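Local structure of dTDP-4-amino-4,6-dideoxyglucose formyltransferase (Shewanella sp. FDAARGOS_354, 6V2T) at residues P123-I136 / E205-L218. The protein probably transfers a formyl group from a folate cofactor to the 4-amino group of dTDP-4-amino-4,6-dideoxyglucose, a sugar nucleotide linked to O-antigen synthesis. Residues are numbered along the deposited sequence; the frame is centred on the assembly and turned at random.
With 0FX (dTDP-4-amino-4,6-dideoxyglucose), chain G; FOL (folic acid), chain H.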
ATOM      1  N   PRO B 123     -28.743   0.562  12.658  1.00 30.39           N
ATOM      2  CA  PRO B 123     -28.720   1.951  12.169  1.00 29.00           C
ATOM      3  C   PRO B 123     -27.363   2.689  12.216  1.00 29.95           C
ATOM      4  O   PRO B 123     -27.321   3.949  12.154  1.00 27.46           O
ATOM      5  CB  PRO B 123     -29.698   2.594  13.159  1.00 29.21           C
ATOM      6  CG  PRO B 123     -29.380   1.892  14.476  1.00 29.73           C
ATOM      7  CD  PRO B 123     -29.045   0.469  14.098  1.00 30.46           C
ATOM      8  N   HIS B 124     -26.277   1.934  12.392  1.00 28.20           N
ATOM      9  CA  HIS B 124     -24.900   2.457  12.583  1.00 28.21           C
ATOM     10  C   HIS B 124     -24.267   2.777  11.226  1.00 29.84           C
ATOM     11  O   HIS B 124     -24.206   1.857  10.371  1.00 28.14           O
ATOM     12  CB  HIS B 124     -24.044   1.406  13.300  1.00 35.01           C
ATOM     13  CG  HIS B 124     -24.711   0.854  14.518  1.00 40.39           C
ATOM     14  ND1 HIS B 124     -24.987   1.648  15.609  1.00 39.49           N
ATOM     15  CD2 HIS B 124     -25.154  -0.393  14.810  1.00 39.51           C
ATOM     16  CE1 HIS B 124     -25.572   0.913  16.538  1.00 47.36           C
ATOM     17  NE2 HIS B 124     -25.673  -0.357  16.070  1.00 39.04           N
ATOM     18  N   ASN B 125     -23.828   4.014  11.025  1.00 28.04           N
ATOM     19  CA  ASN B 125     -23.087   4.432   9.806  1.00 29.08           C
ATOM     20  C   ASN B 125     -23.946   4.050   8.596  1.00 28.88           C
ATOM     21  O   ASN B 125     -23.442   3.386   7.669  1.00 27.25           O
ATOM     22  CB  ASN B 125     -21.675   3.834   9.756  1.00 28.08           C
ATOM     23  CG  ASN B 125     -20.766   4.333  10.862  1.00 27.83           C
ATOM     24  OD1 ASN B 125     -20.901   5.480  11.279  1.00 26.66           O
ATOM     25  ND2 ASN B 125     -19.834   3.507  11.317  1.00 26.94           N
ATOM     26  N   ARG B 126     -25.216   4.440   8.658  1.00 28.79           N
ATOM     27  CA  ARG B 126     -26.120   4.506   7.492  1.00 27.49           C
ATOM     28  C   ARG B 126     -25.435   5.382   6.436  1.00 25.11           C
ATOM     29  O   ARG B 126     -24.630   6.255   6.803  1.00 25.94           O
ATOM     30  CB  ARG B 126     -27.500   5.051   7.874  1.00 28.26           C
ATOM     31  CG  ARG B 126     -28.300   4.170   8.838  1.00 31.81           C
ATOM     32  CD  ARG B 126     -29.381   4.929   9.590  1.00 29.61           C
ATOM     33  NE  ARG B 126     -30.130   5.719   8.634  1.00 30.87           N
ATOM     34  CZ  ARG B 126     -30.561   6.966   8.822  1.00 32.68           C
ATOM     35  NH1 ARG B 126     -30.435   7.560   9.998  1.00 36.43           N
ATOM     36  NH2 ARG B 126     -31.103   7.616   7.814  1.00 29.45           N
ATOM     37  N   GLY B 127     -25.751   5.151   5.161  1.00 25.71           N
ATOM     38  CA  GLY B 127     -25.274   5.988   4.039  1.00 26.99           C
ATOM     39  C   GLY B 127     -23.949   5.530   3.482  1.00 29.08           C
ATOM     40  O   GLY B 127     -23.834   4.352   3.205  1.00 31.07           O
ATOM     41  N   TRP B 128     -22.981   6.428   3.286  1.00 27.89           N
ATOM     42  CA  TRP B 128     -21.810   6.152   2.417  1.00 31.69           C
ATOM     43  C   TRP B 128     -20.732   5.313   3.098  1.00 29.73           C
ATOM     44  O   TRP B 128     -20.324   5.614   4.224  1.00 27.83           O
ATOM     45  CB  TRP B 128     -21.237   7.451   1.873  1.00 36.15           C
ATOM     46  CG  TRP B 128     -22.134   7.936   0.793  1.00 44.57           C
ATOM     47  CD1 TRP B 128     -23.313   8.621   0.929  1.00 51.05           C
ATOM     48  CD2 TRP B 128     -21.995   7.621  -0.594  1.00 45.28           C
ATOM     49  NE1 TRP B 128     -23.872   8.829  -0.306  1.00 52.03           N
ATOM     50  CE2 TRP B 128     -23.082   8.233  -1.258  1.00 51.42           C
ATOM     51  CE3 TRP B 128     -20.996   6.990  -1.341  1.00 49.87           C
ATOM     52  CZ2 TRP B 128     -23.218   8.181  -2.648  1.00 52.09           C
ATOM     53  CZ3 TRP B 128     -21.134   6.941  -2.710  1.00 52.33           C
ATOM     54  CH2 TRP B 128     -22.233   7.520  -3.347  1.00 53.56           C
ATOM     55  N   PHE B 129     -20.276   4.277   2.404  1.00 25.78           N
ATOM     56  CA  PHE B 129     -19.049   3.530   2.752  1.00 24.95           C
ATOM     57  C   PHE B 129     -19.025   3.235   4.258  1.00 23.74           C
ATOM     58  O   PHE B 129     -18.075   3.584   4.959  1.00 22.95           O
ATOM     59  CB  PHE B 129     -17.804   4.285   2.296  1.00 29.89           C
ATOM     60  CG  PHE B 129     -17.801   4.745   0.846  1.00 29.24           C
ATOM     61  CD1 PHE B 129     -18.547   4.107  -0.123  1.00 31.51           C
ATOM     62  CD2 PHE B 129     -17.027   5.826   0.459  1.00 32.08           C
ATOM     63  CE1 PHE B 129     -18.538   4.538  -1.443  1.00 32.08           C
ATOM     64  CE2 PHE B 129     -17.002   6.252  -0.860  1.00 32.92           C
ATOM     65  CZ  PHE B 129     -17.754   5.602  -1.811  1.00 34.06           C
ATOM     66  N   PRO B 130     -20.014   2.494   4.776  1.00 25.24           N
ATOM     67  CA  PRO B 130     -20.116   2.257   6.228  1.00 25.60           C
ATOM     68  C   PRO B 130     -18.842   1.748   6.904  1.00 25.64           C
ATOM     69  O   PRO B 130     -18.534   2.209   7.960  1.00 24.69           O
ATOM     70  CB  PRO B 130     -21.279   1.264   6.325  1.00 24.21           C
ATOM     71  CG  PRO B 130     -22.143   1.660   5.149  1.00 28.50           C
ATOM     72  CD  PRO B 130     -21.134   1.893   4.038  1.00 25.58           C
ATOM     73  N   GLN B 131     -18.098   0.834   6.271  1.00 25.81           N
ATOM     74  CA  GLN B 131     -16.874   0.265   6.868  1.00 25.60           C
ATOM     75  C   GLN B 131     -15.788   1.341   7.006  1.00 27.56           C
ATOM     76  O   GLN B 131     -15.049   1.233   7.936  1.00 24.87           O
ATOM     77  CB  GLN B 131     -16.429  -0.978   6.088  1.00 27.56           C
ATOM     78  CG  GLN B 131     -15.634  -0.643   4.839  1.00 26.24           C
ATOM     79  CD  GLN B 131     -16.484  -0.157   3.684  1.00 27.39           C
ATOM     80  OE1 GLN B 131     -17.699  -0.262   3.688  1.00 26.13           O
ATOM     81  NE2 GLN B 131     -15.817   0.340   2.658  1.00 25.62           N
ATOM     82  N   VAL B 132     -15.749   2.396   6.180  1.00 26.21           N
ATOM     83  CA  VAL B 132     -14.752   3.483   6.326  1.00 28.45           C
ATOM     84  C   VAL B 132     -14.987   4.162   7.685  1.00 26.58           C
ATOM     85  O   VAL B 132     -14.040   4.278   8.465  1.00 29.00           O
ATOM     86  CB  VAL B 132     -14.830   4.514   5.182  1.00 24.85           C
ATOM     87  CG1 VAL B 132     -13.924   5.686   5.455  1.00 29.27           C
ATOM     88  CG2 VAL B 132     -14.512   3.877   3.837  1.00 25.95           C
ATOM     89  N   PHE B 133     -16.197   4.617   7.903  1.00 24.82           N
ATOM     90  CA  PHE B 133     -16.657   5.243   9.181  1.00 27.39           C
ATOM     91  C   PHE B 133     -16.510   4.238  10.332  1.00 26.34           C
ATOM     92  O   PHE B 133     -15.976   4.614  11.345  1.00 28.83           O
ATOM     93  CB  PHE B 133     -18.060   5.809   9.005  1.00 25.87           C
ATOM     94  CG  PHE B 133     -18.076   6.928   7.997  1.00 26.59           C
ATOM     95  CD1 PHE B 133     -17.694   8.212   8.367  1.00 27.48           C
ATOM     96  CD2 PHE B 133     -18.414   6.687   6.674  1.00 27.89           C
ATOM     97  CE1 PHE B 133     -17.669   9.229   7.422  1.00 26.76           C
ATOM     98  CE2 PHE B 133     -18.336   7.702   5.728  1.00 26.51           C
ATOM     99  CZ  PHE B 133     -18.008   8.970   6.118  1.00 26.30           C
ATOM    100  N   SER B 134     -16.876   2.977  10.170  1.00 28.33           N
ATOM    101  CA  SER B 134     -16.769   2.026  11.301  1.00 27.34           C
ATOM    102  C   SER B 134     -15.300   1.877  11.730  1.00 34.19           C
ATOM    103  O   SER B 134     -15.064   1.695  12.948  1.00 29.24           O
ATOM    104  CB  SER B 134     -17.400   0.679  11.016  1.00 26.36           C
ATOM    105  OG  SER B 134     -18.811   0.782  11.084  1.00 27.03           O
ATOM    106  N   ILE B 135     -14.345   1.849  10.787  1.00 28.36           N
ATOM    107  CA  ILE B 135     -12.930   1.550  11.141  1.00 28.72           C
ATOM    108  C   ILE B 135     -12.481   2.637  12.114  1.00 27.98           C
ATOM    109  O   ILE B 135     -11.728   2.338  13.039  1.00 30.27           O
ATOM    110  CB  ILE B 135     -12.023   1.458   9.892  1.00 25.99           C
ATOM    111  CG1 ILE B 135     -12.144   0.074   9.253  1.00 26.50           C
ATOM    112  CG2 ILE B 135     -10.576   1.827  10.219  1.00 25.81           C
ATOM    113  CD1 ILE B 135     -11.647  -0.031   7.780  1.00 26.98           C
ATOM    114  N   ILE B 136     -12.925   3.852  11.856  1.00 26.50           N
ATOM    115  CA  ILE B 136     -12.596   5.057  12.642  1.00 28.84           C
ATOM    116  C   ILE B 136     -13.444   5.130  13.913  1.00 32.31           C
ATOM    117  O   ILE B 136     -12.833   5.350  14.974  1.00 33.72           O
ATOM    118  CB  ILE B 136     -12.777   6.306  11.792  1.00 29.73           C
ATOM    119  CG1 ILE B 136     -11.805   6.315  10.604  1.00 32.10           C
ATOM    120  CG2 ILE B 136     -12.608   7.545  12.649  1.00 35.35           C
ATOM    121  CD1 ILE B 136     -12.213   7.287   9.534  1.00 32.17           C
ATOM    122  N   GLU B 205     -34.358   3.417  17.424  1.00 52.97           N
ATOM    123  CA  GLU B 205     -32.929   3.839  17.451  1.00 50.19           C
ATOM    124  C   GLU B 205     -32.598   4.490  16.096  1.00 41.01           C
ATOM    125  O   GLU B 205     -32.608   3.774  15.082  1.00 45.24           O
ATOM    126  CB  GLU B 205     -32.127   2.575  17.754  1.00 56.37           C
ATOM    127  CG  GLU B 205     -30.678   2.792  18.147  1.00 58.24           C
ATOM    128  CD  GLU B 205     -29.910   1.471  18.200  1.00 66.06           C
ATOM    129  OE1 GLU B 205     -28.678   1.494  18.470  1.00 60.41           O
ATOM    130  OE2 GLU B 205     -30.543   0.406  17.933  1.00 66.33           O
ATOM    131  N   LYS B 206     -32.340   5.795  16.015  1.00 42.72           N
ATOM    132  CA  LYS B 206     -32.213   6.475  14.686  1.00 42.40           C
ATOM    133  C   LYS B 206     -30.855   6.160  14.042  1.00 38.06           C
ATOM    134  O   LYS B 206     -30.769   6.184  12.787  1.00 31.34           O
ATOM    135  CB  LYS B 206     -32.317   7.999  14.766  1.00 50.22           C
ATOM    136  CG  LYS B 206     -33.539   8.567  14.064  1.00 59.53           C
ATOM    137  CD  LYS B 206     -33.547   8.339  12.565  1.00 55.65           C
ATOM    138  CE  LYS B 206     -34.894   7.878  12.052  1.00 58.67           C
ATOM    139  NZ  LYS B 206     -35.120   8.296  10.648  1.00 53.99           N
ATOM    140  N   GLY B 207     -29.843   5.982  14.890  1.00 31.99           N
ATOM    141  CA  GLY B 207     -28.430   5.806  14.538  1.00 33.78           C
ATOM    142  C   GLY B 207     -27.840   7.065  13.938  1.00 35.88           C
ATOM    143  O   GLY B 207     -28.225   8.170  14.351  1.00 38.61           O
ATOM    144  N   ASN B 208     -27.021   6.919  12.905  1.00 34.16           N
ATOM    145  CA  ASN B 208     -26.256   8.053  12.326  1.00 33.40           C
ATOM    146  C   ASN B 208     -26.080   7.799  10.833  1.00 34.28           C
ATOM    147  O   ASN B 208     -25.871   6.635  10.433  1.00 32.72           O
ATOM    148  CB  ASN B 208     -24.922   8.253  13.044  1.00 32.47           C
ATOM    149  CG  ASN B 208     -23.946   7.132  12.749  1.00 30.82           C
ATOM    150  OD1 ASN B 208     -24.187   5.991  13.122  1.00 28.29           O
ATOM    151  ND2 ASN B 208     -22.879   7.457  12.046  1.00 30.52           N
ATOM    152  N   TYR B 209     -26.201   8.859  10.053  1.00 31.00           N
ATOM    153  CA  TYR B 209     -26.051   8.849   8.578  1.00 31.43           C
ATOM    154  C   TYR B 209     -24.791   9.638   8.199  1.00 36.62           C
ATOM    155  O   TYR B 209     -24.582  10.774   8.689  1.00 31.20           O
ATOM    156  CB  TYR B 209     -27.329   9.383   7.941  1.00 31.61           C
ATOM    157  CG  TYR B 209     -27.245   9.478   6.438  1.00 32.28           C
ATOM    158  CD1 TYR B 209     -26.770  10.614   5.822  1.00 32.21           C
ATOM    159  CD2 TYR B 209     -27.618   8.421   5.632  1.00 34.08           C
ATOM    160  CE1 TYR B 209     -26.634  10.701   4.441  1.00 37.52           C
ATOM    161  CE2 TYR B 209     -27.494   8.488   4.254  1.00 36.23           C
ATOM    162  CZ  TYR B 209     -27.002   9.627   3.646  1.00 40.01           C
ATOM    163  OH  TYR B 209     -26.890   9.678   2.281  1.00 41.47           O
ATOM    164  N   ASN B 210     -23.962   9.054   7.333  1.00 28.00           N
ATOM    165  CA  ASN B 210     -22.779   9.707   6.730  1.00 30.72           C
ATOM    166  C   ASN B 210     -23.104   9.965   5.269  1.00 32.51           C
ATOM    167  O   ASN B 210     -23.520   9.028   4.606  1.00 32.04           O
ATOM    168  CB  ASN B 210     -21.549   8.814   6.833  1.00 28.65           C
ATOM    169  CG  ASN B 210     -21.188   8.560   8.273  1.00 30.16           C
ATOM    170  OD1 ASN B 210     -21.028   9.513   9.035  1.00 29.24           O
ATOM    171  ND2 ASN B 210     -21.180   7.305   8.673  1.00 26.99           N
ATOM    172  N   GLY B 211     -22.932  11.189   4.800  1.00 34.36           N
ATOM    173  CA  GLY B 211     -23.139  11.511   3.387  1.00 36.22           C
ATOM    174  C   GLY B 211     -21.843  11.460   2.606  1.00 34.19           C
ATOM    175  O   GLY B 211     -20.756  11.386   3.214  1.00 32.35           O
ATOM    176  N   ILE B 212     -21.941  11.632   1.295  1.00 32.60           N
ATOM    177  CA  ILE B 212     -20.739  11.627   0.414  1.00 38.98           C
ATOM    178  C   ILE B 212     -19.799  12.751   0.855  1.00 39.03           C
ATOM    179  O   ILE B 212     -18.596  12.545   0.839  1.00 34.52           O
ATOM    180  CB  ILE B 212     -21.115  11.743  -1.070  1.00 40.59           C
ATOM    181  CG1 ILE B 212     -19.869  11.676  -1.953  1.00 46.72           C
ATOM    182  CG2 ILE B 212     -21.915  13.002  -1.347  1.00 44.53           C
ATOM    183  CD1 ILE B 212     -20.164  11.348  -3.398  1.00 52.77           C
ATOM    184  N   SER B 213     -20.326  13.902   1.264  1.00 38.18           N
ATOM    185  CA  SER B 213     -19.487  15.060   1.659  1.00 38.66           C
ATOM    186  C   SER B 213     -18.758  14.772   2.990  1.00 37.61           C
ATOM    187  O   SER B 213     -17.656  15.311   3.206  1.00 37.57           O
ATOM    188  CB  SER B 213     -20.311  16.329   1.672  1.00 42.41           C
ATOM    189  OG  SER B 213     -21.255  16.291   2.719  1.00 43.80           O
ATOM    190  N   ASP B 214     -19.297  13.914   3.852  1.00 34.72           N
ATOM    191  CA  ASP B 214     -18.591  13.532   5.098  1.00 32.23           C
ATOM    192  C   ASP B 214     -17.368  12.699   4.680  1.00 29.08           C
ATOM    193  O   ASP B 214     -16.300  12.936   5.232  1.00 30.24           O
ATOM    194  CB  ASP B 214     -19.550  12.861   6.081  1.00 32.73           C
ATOM    195  CG  ASP B 214     -20.741  13.764   6.362  1.00 35.10           C
ATOM    196  OD1 ASP B 214     -20.514  14.912   6.786  1.00 35.04           O
ATOM    197  OD2 ASP B 214     -21.862  13.356   6.067  1.00 33.01           O
ATOM    198  N   PHE B 215     -17.517  11.787   3.715  1.00 29.56           N
ATOM    199  CA  PHE B 215     -16.387  10.964   3.220  1.00 31.00           C
ATOM    200  C   PHE B 215     -15.307  11.895   2.659  1.00 31.86           C
ATOM    201  O   PHE B 215     -14.156  11.805   3.079  1.00 31.83           O
ATOM    202  CB  PHE B 215     -16.860   9.948   2.177  1.00 32.53           C
ATOM    203  CG  PHE B 215     -15.727   9.163   1.566  1.00 31.89           C
ATOM    204  CD1 PHE B 215     -15.043   8.223   2.317  1.00 31.36           C
ATOM    205  CD2 PHE B 215     -15.288   9.430   0.279  1.00 31.47           C
ATOM    206  CE1 PHE B 215     -13.967   7.535   1.775  1.00 32.08           C
ATOM    207  CE2 PHE B 215     -14.240   8.711  -0.276  1.00 33.51           C
ATOM    208  CZ  PHE B 215     -13.578   7.763   0.479  1.00 30.26           C
ATOM    209  N   LYS B 216     -15.691  12.781   1.732  1.00 30.13           N
ATOM    210  CA  LYS B 216     -14.772  13.748   1.088  1.00 36.39           C
ATOM    211  C   LYS B 216     -14.029  14.582   2.141  1.00 35.88           C
ATOM    212  O   LYS B 216     -12.800  14.721   1.998  1.00 36.86           O
ATOM    213  CB  LYS B 216     -15.549  14.612   0.088  1.00 38.13           C
ATOM    214  CG  LYS B 216     -16.008  13.832  -1.122  1.00 40.39           C
ATOM    215  CD  LYS B 216     -16.731  14.633  -2.181  1.00 47.73           C
ATOM    216  CE  LYS B 216     -16.800  13.871  -3.495  1.00 48.58           C
ATOM    217  NZ  LYS B 216     -17.856  14.408  -4.385  1.00 55.96           N
ATOM    218  N   ALA B 217     -14.690  15.010   3.213  1.00 38.64           N
ATOM    219  CA  ALA B 217     -14.042  15.767   4.313  1.00 39.26           C
ATOM    220  C   ALA B 217     -12.971  14.913   5.003  1.00 35.73           C
ATOM    221  O   ALA B 217     -11.874  15.458   5.282  1.00 34.80           O
ATOM    222  CB  ALA B 217     -15.058  16.277   5.310  1.00 43.12           C
ATOM    223  N   LEU B 218     -13.252  13.636   5.296  1.00 34.86           N
ATOM    224  CA  LEU B 218     -12.286  12.738   5.990  1.00 34.09           C
ATOM    225  C   LEU B 218     -11.032  12.607   5.139  1.00 31.52           C
ATOM    226  O   LEU B 218      -9.938  12.395   5.691  1.00 37.36           O
ATOM    227  CB  LEU B 218     -12.865  11.331   6.154  1.00 37.79           C
ATOM    228  CG  LEU B 218     -13.642  11.050   7.429  1.00 40.74           C
ATOM    229  CD1 LEU B 218     -14.097   9.600   7.393  1.00 43.60           C
ATOM    230  CD2 LEU B 218     -12.797  11.338   8.660  1.00 40.79           C
TER
HETATM  231  O4P 0FX G 301     -20.760  -0.516  -2.472  1.00 33.87           O
HETATM  232  P2  0FX G 301     -20.926  -0.120  -3.941  1.00 62.66           P
HETATM  233  O3P 0FX G 301     -21.747  -1.102  -4.716  1.00 58.71           O
HETATM  234  O1G 0FX G 301     -21.748   1.213  -3.827  1.00 58.63           O
HETATM  235  C1G 0FX G 301     -22.978   1.312  -4.542  1.00 61.00           C
HETATM  236  C2G 0FX G 301     -22.946   2.684  -5.185  1.00 60.88           C
HETATM  237  O2G 0FX G 301     -21.856   2.873  -6.106  1.00 53.31           O
HETATM  238  C3G 0FX G 301     -22.814   3.691  -4.056  1.00 61.34           C
HETATM  239  O3G 0FX G 301     -22.897   4.992  -4.657  1.00 54.85           O
HETATM  240  C4G 0FX G 301     -23.882   3.469  -2.968  1.00 54.90           C
HETATM  241  N4A 0FX G 301     -23.543   4.278  -1.793  1.00 57.78           N
HETATM  242  C5G 0FX G 301     -24.023   2.030  -2.486  1.00 54.86           C
HETATM  243  C6G 0FX G 301     -25.263   1.871  -1.583  1.00 52.99           C
HETATM  244  O5G 0FX G 301     -24.094   1.174  -3.630  1.00 61.19           O
HETATM  245  OPP 0FX G 301     -19.619   0.017  -5.015  1.00 38.73           O
HETATM  246  P   0FX G 301     -18.762   1.309  -4.786  1.00 38.19           P
HETATM  247  O1P 0FX G 301     -19.392   2.612  -4.945  1.00 34.96           O
HETATM  248  O2P 0FX G 301     -17.672   1.280  -5.823  1.00 54.66           O
HETATM  249  O5  0FX G 301     -17.909   1.271  -3.459  1.00 38.90           O
HETATM  250  C5  0FX G 301     -17.333   0.076  -3.002  1.00 30.86           C
HETATM  251  C4  0FX G 301     -16.212   0.466  -2.030  1.00 31.65           C
HETATM  252  O4  0FX G 301     -15.118   1.092  -2.704  1.00 29.80           O
HETATM  253  C3  0FX G 301     -16.615   1.520  -0.984  1.00 30.30           C
HETATM  254  O3  0FX G 301     -17.333   0.954   0.104  1.00 31.02           O
HETATM  255  C2  0FX G 301     -15.281   2.195  -0.582  1.00 28.75           C
HETATM  256  C1  0FX G 301     -14.481   2.030  -1.904  1.00 31.90           C
HETATM  257  N11 0FX G 301     -14.434   3.302  -2.612  1.00 31.93           N
HETATM  258  C61 0FX G 301     -15.256   3.584  -3.648  1.00 36.01           C
HETATM  259  C51 0FX G 301     -15.137   4.813  -4.294  1.00 36.88           C
HETATM  260  C5A 0FX G 301     -16.064   5.154  -5.456  1.00 38.83           C
HETATM  261  C21 0FX G 301     -13.507   4.178  -2.205  1.00 31.10           C
HETATM  262  O21 0FX G 301     -12.707   3.852  -1.159  1.00 32.29           O
HETATM  263  N31 0FX G 301     -13.369   5.390  -2.796  1.00 32.12           N
HETATM  264  C41 0FX G 301     -14.172   5.721  -3.842  1.00 36.60           C
HETATM  265  O41 0FX G 301     -14.051   6.967  -4.389  1.00 34.61           O
HETATM  266  N1  FOL H 302     -33.892   4.976  -1.464  1.00 29.35           N
HETATM  267  C2  FOL H 302     -34.677   5.209  -0.400  1.00 27.92           C
HETATM  268  NA2 FOL H 302     -35.727   6.015  -0.522  1.00 30.05           N
HETATM  269  N3  FOL H 302     -34.444   4.596   0.800  1.00 28.68           N
HETATM  270  C4  FOL H 302     -33.377   3.795   0.949  1.00 27.16           C
HETATM  271  O4  FOL H 302     -33.244   3.279   2.090  1.00 29.32           O
HETATM  272  C4A FOL H 302     -32.551   3.542  -0.142  1.00 25.91           C
HETATM  273  N5  FOL H 302     -31.459   2.781  -0.062  1.00 29.33           N
HETATM  274  C6  FOL H 302     -30.385   2.809  -1.062  1.00 33.80           C
HETATM  275  C7  FOL H 302     -31.045   2.990  -2.442  1.00 31.58           C
HETATM  276  N8  FOL H 302     -32.086   3.982  -2.448  1.00 30.05           N
HETATM  277  C8A FOL H 302     -32.847   4.167  -1.358  1.00 27.91           C
HETATM  278  C9  FOL H 302     -29.189   3.746  -0.652  1.00 39.78           C
HETATM  279  N10 FOL H 302     -28.540   4.388  -1.798  1.00 40.65           N
HETATM  280  C11 FOL H 302     -27.165   8.355  -2.082  1.00 48.63           C
HETATM  281  C12 FOL H 302     -27.100   7.473  -3.162  1.00 52.78           C
HETATM  282  C13 FOL H 302     -27.550   6.155  -3.040  1.00 49.49           C
HETATM  283  C14 FOL H 302     -28.094   5.686  -1.862  1.00 42.59           C
HETATM  284  C15 FOL H 302     -28.183   6.574  -0.795  1.00 51.28           C
HETATM  285  C16 FOL H 302     -27.726   7.890  -0.900  1.00 52.89           C
HETATM  286  C   FOL H 302     -26.706   9.788  -2.221  1.00 46.04           C
HETATM  287  O   FOL H 302     -26.649  10.222  -3.351  1.00 51.50           O
HETATM  288  N   FOL H 302     -26.453  10.591  -1.185  1.00 39.73           N
HETATM  289  O   HOH W   1     -21.431   5.437   6.637  1.00 29.74           O
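Arg126 and Gly127 pair with Tyr209 and Asn210 as a short parallel ladder whose strands each lead into a helix, with Phe129 and Gly211 at the N-cap positions; together they line one side of the formyltransferase active site. The register rests on backbone bonds, among them Asn210 N to Arg126 O at 2.9 Å and Trp128 N to Asn210 O at 3.0 Å. Beside the ladder, Asn125 OD1 accepts from Asn208 ND2 at 2.9 Å, an almost straight bond (177°), and from Asn210 ND2; the two donors arrive from opposite faces of the Asn125 amide. Asn208 OD1 accepts from the backbone N of Asn125, so both ends of the Asn208 amide are held by Asn125, the two side-chain amide planes being 78° apart. Asn210 then lies flat over Phe133, with CB 3.6 Å from the ring centroid, while its ND2 also donates to a water that lies close to Trp128 O. Leu218 CD1 reaches Phe133 CE1 and Ile136 CD1, joining the two helices. Nearer the ligands, Phe129 turns its edge to the face of Phe215 in a T-shaped pair, planes at 89° and centroids 4.8 Å apart. One face of Phe129 carries the thymidine sugar of the nucleotide, and Trp128 CE3 sits over the other. Trp128 is itself sandwiched: Ile212 CB makes a CH-pi contact over its five-membered ring, and the opposite face meets the sugar amine, 0FX N4A, 3.7 Å from Trp128 CE3. At the indole edge, Trp128 NE1 lies 3.2 Å from the folate amide nitrogen, FOL N.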